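Local coordinates for electron transfer flavoprotein, alpha subunit (Thermotoga maritima, PDB 7KOE) that binds FAD together with a partner flavoprotein subunit and probably passes electrons between redox partners as part of a larger complex, at residues 129-141 / 150-164. Residues are numbered along the deposited sequence; the frame is centred on the assembly and turned at random.
With FAD (flavin-adenine dinucleotide), chain I.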
ATOM      1  N   ILE B 129      -8.391  15.891  36.695  1.00 64.35           N
ATOM      2  CA  ILE B 129      -7.791  14.839  37.505  1.00 64.35           C
ATOM      3  C   ILE B 129      -8.015  13.507  36.805  1.00 64.35           C
ATOM      4  O   ILE B 129      -9.148  13.175  36.440  1.00 64.35           O
ATOM      5  CB  ILE B 129      -8.372  14.826  38.930  1.00 64.35           C
ATOM      6  CG1 ILE B 129      -8.028  16.129  39.660  1.00 64.35           C
ATOM      7  CG2 ILE B 129      -7.878  13.614  39.709  1.00 64.35           C
ATOM      8  CD1 ILE B 129      -6.612  16.193  40.207  1.00 64.35           C
ATOM      9  N   ILE B 130      -6.935  12.757  36.598  1.00 69.77           N
ATOM     10  CA  ILE B 130      -7.033  11.396  36.077  1.00 69.77           C
ATOM     11  C   ILE B 130      -7.289  10.456  37.251  1.00 69.77           C
ATOM     12  O   ILE B 130      -6.802  10.708  38.364  1.00 69.77           O
ATOM     13  CB  ILE B 130      -5.778  11.009  35.272  1.00 69.77           C
ATOM     14  CG1 ILE B 130      -4.510  11.120  36.120  1.00 69.77           C
ATOM     15  CG2 ILE B 130      -5.669  11.863  34.024  1.00 69.77           C
ATOM     16  CD1 ILE B 130      -3.298  10.499  35.477  1.00 69.77           C
ATOM     17  N   PRO B 131      -8.070   9.387  37.074  1.00 73.21           N
ATOM     18  CA  PRO B 131      -8.462   8.558  38.221  1.00 73.21           C
ATOM     19  C   PRO B 131      -7.444   7.509  38.641  1.00 73.21           C
ATOM     20  O   PRO B 131      -7.692   6.806  39.627  1.00 73.21           O
ATOM     21  CB  PRO B 131      -9.749   7.892  37.719  1.00 73.21           C
ATOM     22  CG  PRO B 131      -9.531   7.759  36.262  1.00 73.21           C
ATOM     23  CD  PRO B 131      -8.798   9.003  35.851  1.00 73.21           C
ATOM     24  N   ASP B 132      -6.316   7.373  37.946  1.00 74.61           N
ATOM     25  CA  ASP B 132      -5.400   6.277  38.250  1.00 74.61           C
ATOM     26  C   ASP B 132      -4.518   6.590  39.455  1.00 74.61           C
ATOM     27  O   ASP B 132      -4.593   5.908  40.483  1.00 74.61           O
ATOM     28  CB  ASP B 132      -4.544   5.954  37.024  1.00 74.61           C
ATOM     29  CG  ASP B 132      -5.370   5.806  35.767  1.00 74.61           C
ATOM     30  OD1 ASP B 132      -6.083   4.790  35.639  1.00 74.61           O
ATOM     31  OD2 ASP B 132      -5.312   6.710  34.910  1.00 74.61           O
ATOM     32  N   LYS B 133      -3.674   7.616  39.351  1.00 71.08           N
ATOM     33  CA  LYS B 133      -2.803   8.007  40.451  1.00 71.08           C
ATOM     34  C   LYS B 133      -3.162   9.411  40.933  1.00 71.08           C
ATOM     35  O   LYS B 133      -2.330  10.103  41.529  1.00 71.08           O
ATOM     36  CB  LYS B 133      -1.332   7.886  40.017  1.00 71.08           C
ATOM     37  CG  LYS B 133      -0.291   7.610  41.130  1.00 71.08           C
ATOM     38  CD  LYS B 133       0.557   8.810  41.543  1.00 71.08           C
ATOM     39  CE  LYS B 133       1.568   8.422  42.604  1.00 71.08           C
ATOM     40  NZ  LYS B 133       2.398   9.567  43.059  1.00 71.08           N
ATOM     41  N   LYS B 134      -4.404   9.835  40.657  1.00 69.47           N
ATOM     42  CA  LYS B 134      -4.993  11.088  41.146  1.00 69.47           C
ATOM     43  C   LYS B 134      -4.221  12.313  40.654  1.00 69.47           C
ATOM     44  O   LYS B 134      -4.159  13.342  41.330  1.00 69.47           O
ATOM     45  CB  LYS B 134      -5.110  11.094  42.675  1.00 69.47           C
ATOM     46  CG  LYS B 134      -5.942   9.969  43.271  1.00 69.47           C
ATOM     47  CD  LYS B 134      -7.425  10.112  42.976  1.00 69.47           C
ATOM     48  CE  LYS B 134      -8.205   9.029  43.702  1.00 69.47           C
ATOM     49  NZ  LYS B 134      -9.667   9.111  43.464  1.00 69.47           N
ATOM     50  N   LEU B 135      -3.631  12.208  39.468  1.00 61.88           N
ATOM     51  CA  LEU B 135      -2.733  13.236  38.965  1.00 61.88           C
ATOM     52  C   LEU B 135      -3.498  14.304  38.195  1.00 61.88           C
ATOM     53  O   LEU B 135      -4.577  14.066  37.652  1.00 61.88           O
ATOM     54  CB  LEU B 135      -1.658  12.622  38.071  1.00 61.88           C
ATOM     55  CG  LEU B 135      -0.782  11.558  38.725  1.00 61.88           C
ATOM     56  CD1 LEU B 135       0.175  10.962  37.713  1.00 61.88           C
ATOM     57  CD2 LEU B 135      -0.027  12.164  39.885  1.00 61.88           C
ATOM     58  N   LEU B 136      -2.908  15.496  38.148  1.00 53.69           N
ATOM     59  CA  LEU B 136      -3.501  16.638  37.465  1.00 53.69           C
ATOM     60  C   LEU B 136      -3.017  16.669  36.020  1.00 53.69           C
ATOM     61  O   LEU B 136      -1.809  16.703  35.766  1.00 53.69           O
ATOM     62  CB  LEU B 136      -3.140  17.935  38.186  1.00 53.69           C
ATOM     63  CG  LEU B 136      -3.742  19.226  37.637  1.00 53.69           C
ATOM     64  CD1 LEU B 136      -5.250  19.144  37.581  1.00 53.69           C
ATOM     65  CD2 LEU B 136      -3.305  20.406  38.477  1.00 53.69           C
ATOM     66  N   ALA B 137      -3.959  16.647  35.080  1.00 53.58           N
ATOM     67  CA  ALA B 137      -3.651  16.704  33.653  1.00 53.58           C
ATOM     68  C   ALA B 137      -3.738  18.158  33.214  1.00 53.58           C
ATOM     69  O   ALA B 137      -4.825  18.678  32.957  1.00 53.58           O
ATOM     70  CB  ALA B 137      -4.604  15.823  32.856  1.00 53.58           C
ATOM     71  N   MET B 138      -2.586  18.813  33.116  1.00 49.87           N
ATOM     72  CA  MET B 138      -2.512  20.245  32.838  1.00 49.87           C
ATOM     73  C   MET B 138      -2.392  20.447  31.332  1.00 49.87           C
ATOM     74  O   MET B 138      -1.315  20.328  30.752  1.00 49.87           O
ATOM     75  CB  MET B 138      -1.344  20.862  33.595  1.00 49.87           C
ATOM     76  CG  MET B 138      -1.302  20.455  35.058  1.00 49.87           C
ATOM     77  SD  MET B 138       0.301  20.629  35.856  1.00 49.87           S
ATOM     78  CE  MET B 138       0.973  18.987  35.646  1.00 49.87           C
ATOM     79  N   THR B 139      -3.517  20.756  30.692  1.00 45.43           N
ATOM     80  CA  THR B 139      -3.565  20.987  29.249  1.00 45.43           C
ATOM     81  C   THR B 139      -3.329  22.467  28.989  1.00 45.43           C
ATOM     82  O   THR B 139      -4.087  23.321  29.451  1.00 45.43           O
ATOM     83  CB  THR B 139      -4.900  20.532  28.670  1.00 45.43           C
ATOM     84  OG1 THR B 139      -4.979  19.104  28.709  1.00 45.43           O
ATOM     85  CG2 THR B 139      -5.055  21.004  27.236  1.00 45.43           C
ATOM     86  N   ARG B 140      -2.278  22.773  28.249  1.00 40.13           N
ATOM     87  CA  ARG B 140      -1.962  24.162  27.971  1.00 40.13           C
ATOM     88  C   ARG B 140      -1.716  24.375  26.484  1.00 40.13           C
ATOM     89  O   ARG B 140      -1.262  23.465  25.789  1.00 40.13           O
ATOM     90  CB  ARG B 140      -0.722  24.591  28.751  1.00 40.13           C
ATOM     91  CG  ARG B 140       0.381  23.585  28.710  1.00 40.13           C
ATOM     92  CD  ARG B 140       1.583  24.113  29.425  1.00 40.13           C
ATOM     93  NE  ARG B 140       1.911  25.453  28.967  1.00 40.13           N
ATOM     94  CZ  ARG B 140       2.911  25.730  28.143  1.00 40.13           C
ATOM     95  NH1 ARG B 140       3.685  24.756  27.691  1.00 40.13           N
ATOM     96  NH2 ARG B 140       3.135  26.980  27.774  1.00 40.13           N
ATOM     97  N   PRO B 141      -2.010  25.565  25.962  1.00 40.89           N
ATOM     98  CA  PRO B 141      -1.691  25.841  24.558  1.00 40.89           C
ATOM     99  C   PRO B 141      -0.224  26.161  24.333  1.00 40.89           C
ATOM    100  O   PRO B 141       0.340  27.050  24.980  1.00 40.89           O
ATOM    101  CB  PRO B 141      -2.582  27.043  24.227  1.00 40.89           C
ATOM    102  CG  PRO B 141      -2.823  27.700  25.520  1.00 40.89           C
ATOM    103  CD  PRO B 141      -2.837  26.628  26.557  1.00 40.89           C
ATOM    104  N   THR B 150      -1.040  18.217  26.635  1.00 48.31           N
ATOM    105  CA  THR B 150      -1.429  17.755  27.960  1.00 48.31           C
ATOM    106  C   THR B 150      -0.185  17.262  28.684  1.00 48.31           C
ATOM    107  O   THR B 150       0.499  16.356  28.200  1.00 48.31           O
ATOM    108  CB  THR B 150      -2.470  16.640  27.864  1.00 48.31           C
ATOM    109  OG1 THR B 150      -3.491  17.015  26.933  1.00 48.31           O
ATOM    110  CG2 THR B 150      -3.097  16.377  29.216  1.00 48.31           C
ATOM    111  N   ILE B 151       0.107  17.854  29.837  1.00 49.48           N
ATOM    112  CA  ILE B 151       1.335  17.587  30.575  1.00 49.48           C
ATOM    113  C   ILE B 151       0.962  17.124  31.976  1.00 49.48           C
ATOM    114  O   ILE B 151       0.150  17.769  32.648  1.00 49.48           O
ATOM    115  CB  ILE B 151       2.250  18.829  30.635  1.00 49.48           C
ATOM    116  CG1 ILE B 151       2.785  19.202  29.253  1.00 49.48           C
ATOM    117  CG2 ILE B 151       3.421  18.592  31.523  1.00 49.48           C
ATOM    118  CD1 ILE B 151       2.016  20.278  28.554  1.00 49.48           C
ATOM    119  N   MET B 152       1.548  16.010  32.414  1.00 59.76           N
ATOM    120  CA  MET B 152       1.297  15.445  33.733  1.00 59.76           C
ATOM    121  C   MET B 152       2.596  15.386  34.523  1.00 59.76           C
ATOM    122  O   MET B 152       3.631  14.980  33.988  1.00 59.76           O
ATOM    123  CB  MET B 152       0.693  14.045  33.622  1.00 59.76           C
ATOM    124  CG  MET B 152      -0.792  14.023  33.317  1.00 59.76           C
ATOM    125  SD  MET B 152      -1.375  12.364  32.929  1.00 59.76           S
ATOM    126  CE  MET B 152      -2.730  12.720  31.813  1.00 59.76           C
ATOM    127  N   CYS B 153       2.536  15.790  35.793  1.00 60.96           N
ATOM    128  CA  CYS B 153       3.655  15.635  36.711  1.00 60.96           C
ATOM    129  C   CYS B 153       3.396  14.424  37.591  1.00 60.96           C
ATOM    130  O   CYS B 153       2.538  14.496  38.484  1.00 60.96           O
ATOM    131  CB  CYS B 153       3.832  16.886  37.566  1.00 60.96           C
ATOM    132  SG  CYS B 153       5.390  16.959  38.472  1.00 60.96           S
ATOM    133  N   PRO B 154       4.082  13.293  37.378  1.00 62.01           N
ATOM    134  CA  PRO B 154       3.757  12.072  38.130  1.00 62.01           C
ATOM    135  C   PRO B 154       4.102  12.090  39.614  1.00 62.01           C
ATOM    136  O   PRO B 154       3.235  11.791  40.440  1.00 62.01           O
ATOM    137  CB  PRO B 154       4.561  10.990  37.397  1.00 62.01           C
ATOM    138  CG  PRO B 154       5.626  11.722  36.666  1.00 62.01           C
ATOM    139  CD  PRO B 154       5.028  13.029  36.284  1.00 62.01           C
ATOM    140  N   ASP B 155       5.337  12.433  39.985  1.00 63.14           N
ATOM    141  CA  ASP B 155       5.799  12.155  41.339  1.00 63.14           C
ATOM    142  C   ASP B 155       6.263  13.364  42.135  1.00 63.14           C
ATOM    143  O   ASP B 155       6.207  13.311  43.368  1.00 63.14           O
ATOM    144  CB  ASP B 155       6.944  11.130  41.316  1.00 63.14           C
ATOM    145  CG  ASP B 155       8.070  11.541  40.400  1.00 63.14           C
ATOM    146  OD1 ASP B 155       7.822  11.686  39.187  1.00 63.14           O
ATOM    147  OD2 ASP B 155       9.202  11.718  40.893  1.00 63.14           O
ATOM    148  N   HIS B 156       6.723  14.432  41.495  1.00 59.26           N
ATOM    149  CA  HIS B 156       7.217  15.582  42.236  1.00 59.26           C
ATOM    150  C   HIS B 156       6.058  16.381  42.815  1.00 59.26           C
ATOM    151  O   HIS B 156       4.988  16.477  42.209  1.00 59.26           O
ATOM    152  CB  HIS B 156       8.077  16.469  41.340  1.00 59.26           C
ATOM    153  CG  HIS B 156       9.468  15.955  41.151  1.00 59.26           C
ATOM    154  ND1 HIS B 156       9.766  14.917  40.294  1.00 59.26           N
ATOM    155  CD2 HIS B 156      10.641  16.326  41.715  1.00 59.26           C
ATOM    156  CE1 HIS B 156      11.064  14.676  40.334  1.00 59.26           C
ATOM    157  NE2 HIS B 156      11.618  15.517  41.188  1.00 59.26           N
ATOM    158  N   ARG B 157       6.274  16.945  44.002  1.00 55.43           N
ATOM    159  CA  ARG B 157       5.225  17.648  44.720  1.00 55.43           C
ATOM    160  C   ARG B 157       5.698  19.025  45.163  1.00 55.43           C
ATOM    161  O   ARG B 157       6.827  19.167  45.648  1.00 55.43           O
ATOM    162  CB  ARG B 157       4.766  16.840  45.940  1.00 55.43           C
ATOM    163  CG  ARG B 157       3.949  15.616  45.585  1.00 55.43           C
ATOM    164  CD  ARG B 157       2.769  15.984  44.709  1.00 55.43           C
ATOM    165  NE  ARG B 157       2.069  14.799  44.228  1.00 55.43           N
ATOM    166  CZ  ARG B 157       2.335  14.195  43.076  1.00 55.43           C
ATOM    167  NH1 ARG B 157       3.283  14.665  42.281  1.00 55.43           N
ATOM    168  NH2 ARG B 157       1.646  13.121  42.718  1.00 55.43           N
ATOM    169  N   PRO B 158       4.859  20.063  45.019  1.00 48.47           N
ATOM    170  CA  PRO B 158       3.500  20.039  44.469  1.00 48.47           C
ATOM    171  C   PRO B 158       3.452  20.097  42.951  1.00 48.47           C
ATOM    172  O   PRO B 158       4.398  20.559  42.322  1.00 48.47           O
ATOM    173  CB  PRO B 158       2.871  21.295  45.063  1.00 48.47           C
ATOM    174  CG  PRO B 158       4.001  22.226  45.208  1.00 48.47           C
ATOM    175  CD  PRO B 158       5.204  21.394  45.547  1.00 48.47           C
ATOM    176  N   GLN B 159       2.355  19.618  42.368  1.00 49.72           N
ATOM    177  CA  GLN B 159       2.124  19.752  40.932  1.00 49.72           C
ATOM    178  C   GLN B 159       1.640  21.173  40.673  1.00 49.72           C
ATOM    179  O   GLN B 159       0.443  21.452  40.582  1.00 49.72           O
ATOM    180  CB  GLN B 159       1.115  18.726  40.440  1.00 49.72           C
ATOM    181  CG  GLN B 159       1.310  17.332  40.992  1.00 49.72           C
ATOM    182  CD  GLN B 159       0.185  16.404  40.598  1.00 49.72           C
ATOM    183  OE1 GLN B 159      -0.401  16.541  39.526  1.00 49.72           O
ATOM    184  NE2 GLN B 159      -0.131  15.457  41.466  1.00 49.72           N
ATOM    185  N   MET B 160       2.600  22.088  40.567  1.00 43.12           N
ATOM    186  CA  MET B 160       2.284  23.481  40.289  1.00 43.12           C
ATOM    187  C   MET B 160       1.764  23.630  38.869  1.00 43.12           C
ATOM    188  O   MET B 160       2.165  22.896  37.964  1.00 43.12           O
ATOM    189  CB  MET B 160       3.517  24.354  40.486  1.00 43.12           C
ATOM    190  CG  MET B 160       4.222  24.146  41.798  1.00 43.12           C
ATOM    191  SD  MET B 160       5.357  25.488  42.163  1.00 43.12           S
ATOM    192  CE  MET B 160       4.341  26.900  41.746  1.00 43.12           C
ATOM    193  N   ALA B 161       0.855  24.579  38.678  1.00 40.83           N
ATOM    194  CA  ALA B 161       0.221  24.774  37.379  1.00 40.83           C
ATOM    195  C   ALA B 161      -0.255  26.213  37.299  1.00 40.83           C
ATOM    196  O   ALA B 161      -1.212  26.584  37.979  1.00 40.83           O
ATOM    197  CB  ALA B 161      -0.944  23.811  37.183  1.00 40.83           C
ATOM    198  N   THR B 162       0.406  27.017  36.477  1.00 39.83           N
ATOM    199  CA  THR B 162      -0.055  28.373  36.236  1.00 39.83           C
ATOM    200  C   THR B 162      -1.184  28.338  35.216  1.00 39.83           C
ATOM    201  O   THR B 162      -1.038  27.759  34.137  1.00 39.83           O
ATOM    202  CB  THR B 162       1.093  29.248  35.751  1.00 39.83           C
ATOM    203  OG1 THR B 162       2.227  29.035  36.591  1.00 39.83           O
ATOM    204  CG2 THR B 162       0.721  30.685  35.860  1.00 39.83           C
ATOM    205  N   VAL B 163      -2.321  28.934  35.563  1.00 41.84           N
ATOM    206  CA  VAL B 163      -3.558  28.770  34.808  1.00 41.84           C
ATOM    207  C   VAL B 163      -3.947  30.096  34.176  1.00 41.84           C
ATOM    208  O   VAL B 163      -3.875  31.146  34.822  1.00 41.84           O
ATOM    209  CB  VAL B 163      -4.691  28.244  35.707  1.00 41.84           C
ATOM    210  CG1 VAL B 163      -5.852  27.738  34.876  1.00 41.84           C
ATOM    211  CG2 VAL B 163      -4.186  27.160  36.627  1.00 41.84           C
ATOM    212  N   ARG B 164      -4.387  30.033  32.921  1.00 45.28           N
ATOM    213  CA  ARG B 164      -4.727  31.227  32.157  1.00 45.28           C
ATOM    214  C   ARG B 164      -5.973  31.894  32.727  1.00 45.28           C
ATOM    215  O   ARG B 164      -6.964  31.207  33.000  1.00 45.28           O
ATOM    216  CB  ARG B 164      -4.943  30.854  30.692  1.00 45.28           C
ATOM    217  CG  ARG B 164      -5.681  31.894  29.876  1.00 45.28           C
ATOM    218  CD  ARG B 164      -5.960  31.396  28.476  1.00 45.28           C
ATOM    219  NE  ARG B 164      -4.759  31.410  27.651  1.00 45.28           N
ATOM    220  CZ  ARG B 164      -4.698  30.937  26.413  1.00 45.28           C
ATOM    221  NH1 ARG B 164      -5.771  30.403  25.849  1.00 45.28           N
ATOM    222  NH2 ARG B 164      -3.561  30.998  25.740  1.00 45.28           N
TER
HETATM  223  PA  FAD I 301      10.941  29.656  27.775  1.00 30.92           P
HETATM  224  O1A FAD I 301       9.645  30.390  27.760  1.00 30.92           O
HETATM  225  O2A FAD I 301      11.457  29.141  29.074  1.00 30.92           O
HETATM  226  O5B FAD I 301      12.069  30.554  27.088  1.00 30.92           O
HETATM  227  C5B FAD I 301      12.473  31.762  27.771  1.00 30.92           C
HETATM  228  C4B FAD I 301      13.892  32.099  27.392  1.00 30.92           C
HETATM  229  O4B FAD I 301      14.797  31.181  28.057  1.00 30.92           O
HETATM  230  C3B FAD I 301      14.256  31.962  25.912  1.00 30.92           C
HETATM  231  O3B FAD I 301      13.895  33.119  25.170  1.00 30.92           O
HETATM  232  C2B FAD I 301      15.775  31.818  26.010  1.00 30.92           C
HETATM  233  O2B FAD I 301      16.424  33.051  26.222  1.00 30.92           O
HETATM  234  C1B FAD I 301      15.902  30.906  27.225  1.00 30.92           C
HETATM  235  N9A FAD I 301      15.867  29.500  26.870  1.00 30.92           N
HETATM  236  C8A FAD I 301      14.768  28.713  26.678  1.00 30.92           C
HETATM  237  N7A FAD I 301      15.079  27.481  26.350  1.00 30.92           N
HETATM  238  C5A FAD I 301      16.467  27.467  26.322  1.00 30.92           C
HETATM  239  C6A FAD I 301      17.405  26.459  26.037  1.00 30.92           C
HETATM  240  N6A FAD I 301      17.077  25.214  25.709  1.00 30.92           N
HETATM  241  N1A FAD I 301      18.715  26.796  26.096  1.00 30.92           N
HETATM  242  C2A FAD I 301      19.040  28.052  26.422  1.00 30.92           C
HETATM  243  N3A FAD I 301      18.247  29.077  26.711  1.00 30.92           N
HETATM  244  C4A FAD I 301      16.959  28.711  26.640  1.00 30.92           C
HETATM  245  N1  FAD I 301       8.466  22.512  29.830  1.00 30.92           N
HETATM  246  C2  FAD I 301       7.977  22.903  31.025  1.00 30.92           C
HETATM  247  O2  FAD I 301       8.731  23.150  31.964  1.00 30.92           O
HETATM  248  N3  FAD I 301       6.649  23.046  31.246  1.00 30.92           N
HETATM  249  C4  FAD I 301       5.721  22.798  30.267  1.00 30.92           C
HETATM  250  O4  FAD I 301       4.533  22.941  30.508  1.00 30.92           O
HETATM  251  C4X FAD I 301       6.186  22.386  29.010  1.00 30.92           C
HETATM  252  N5  FAD I 301       5.312  22.146  28.069  1.00 30.92           N
HETATM  253  C5X FAD I 301       5.795  21.742  26.853  1.00 30.92           C
HETATM  254  C6  FAD I 301       4.872  21.473  25.827  1.00 30.92           C
HETATM  255  C7  FAD I 301       5.282  21.062  24.584  1.00 30.92           C
HETATM  256  C7M FAD I 301       4.265  20.781  23.508  1.00 30.92           C
HETATM  257  C8  FAD I 301       6.663  20.907  24.325  1.00 30.92           C
HETATM  258  C8M FAD I 301       7.138  20.460  22.967  1.00 30.92           C
HETATM  259  C9  FAD I 301       7.579  21.170  25.321  1.00 30.92           C
HETATM  260  C9A FAD I 301       7.170  21.589  26.596  1.00 30.92           C
HETATM  261  N10 FAD I 301       8.067  21.859  27.624  1.00 30.92           N
HETATM  262  C10 FAD I 301       7.612  22.263  28.862  1.00 30.92           C
HETATM  263  C1' FAD I 301       9.514  21.710  27.391  1.00 30.92           C
HETATM  264  C2' FAD I 301      10.265  23.009  27.606  1.00 30.92           C
HETATM  265  O2' FAD I 301      10.066  23.871  26.497  1.00 30.92           O
HETATM  266  C3' FAD I 301      11.766  22.763  27.770  1.00 30.92           C
HETATM  267  O3' FAD I 301      12.012  22.286  29.085  1.00 30.92           O
HETATM  268  C4' FAD I 301      12.620  24.004  27.502  1.00 30.92           C
HETATM  269  O4' FAD I 301      13.892  23.875  28.141  1.00 30.92           O
HETATM  270  C5' FAD I 301      11.957  25.275  27.978  1.00 30.92           C
HETATM  271  O5' FAD I 301      11.538  26.060  26.832  1.00 30.92           O
HETATM  272  P   FAD I 301      10.224  26.963  26.950  1.00 30.92           P
HETATM  273  O1P FAD I 301       9.300  26.637  25.826  1.00 30.92           O
HETATM  274  O2P FAD I 301       9.714  26.833  28.344  1.00 30.92           O
HETATM  275  O3P FAD I 301      10.829  28.429  26.756  1.00 30.92           O
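R140 and I151, side-chain neighbours across an antiparallel strand pair, meet beside the isoalloxazine of an FAD. CD1 of I151 lies 3.7 Å from CG of R140, and the two side chains slant across one another. CG of R140 sits between its backbone N and carbonyl carbon (chi1 44°), and a bend at chi3 then turns the guanidinium edge to the flavin, where NH1 comes 3.1 Å from FAD N5. NE donates a hydrogen bond to the carbonyl oxygen of A122. A leucine in place of R140 would probably leave flavin N5 without its cationic neighbour and the A122 carbonyl without this donor. The strands belong to a beta hairpin, 137-142 with 147-152, separate from the parallel sheet within the electron transfer flavoprotein domain; T150, I151 and M152 also pair with a strand of the neighbouring flavoprotein chain, extending the ladder across the interface. M138 and I151 form the hydrogen-bonded pair, N of each bonded to O of the other at 3.0 Å. T139 and T150 are a non-hydrogen-bonded pair whose OG1 atoms share a side-chain hydrogen bond of 3.1 Å. On their face, the extended M152 meets I130 tip to tip, SD to CD1, while its methyl CE reaches CB of A137. M138 points to the face of I151 and bends at chi3: SD lies 3.7 Å from CB of A161, on strand 160-163 of the parallel sheet, and CE lies beside C153. The amide of Q159 accepts a hydrogen bond from N of L136 at OE1, 3.0 Å away, in the carbonyl plane and on a lone pair. Its NE2 sits over one face of the R157 guanidinium without a hydrogen bond, both being donors; P154 O holds R157 through NH2 and E95 through NE.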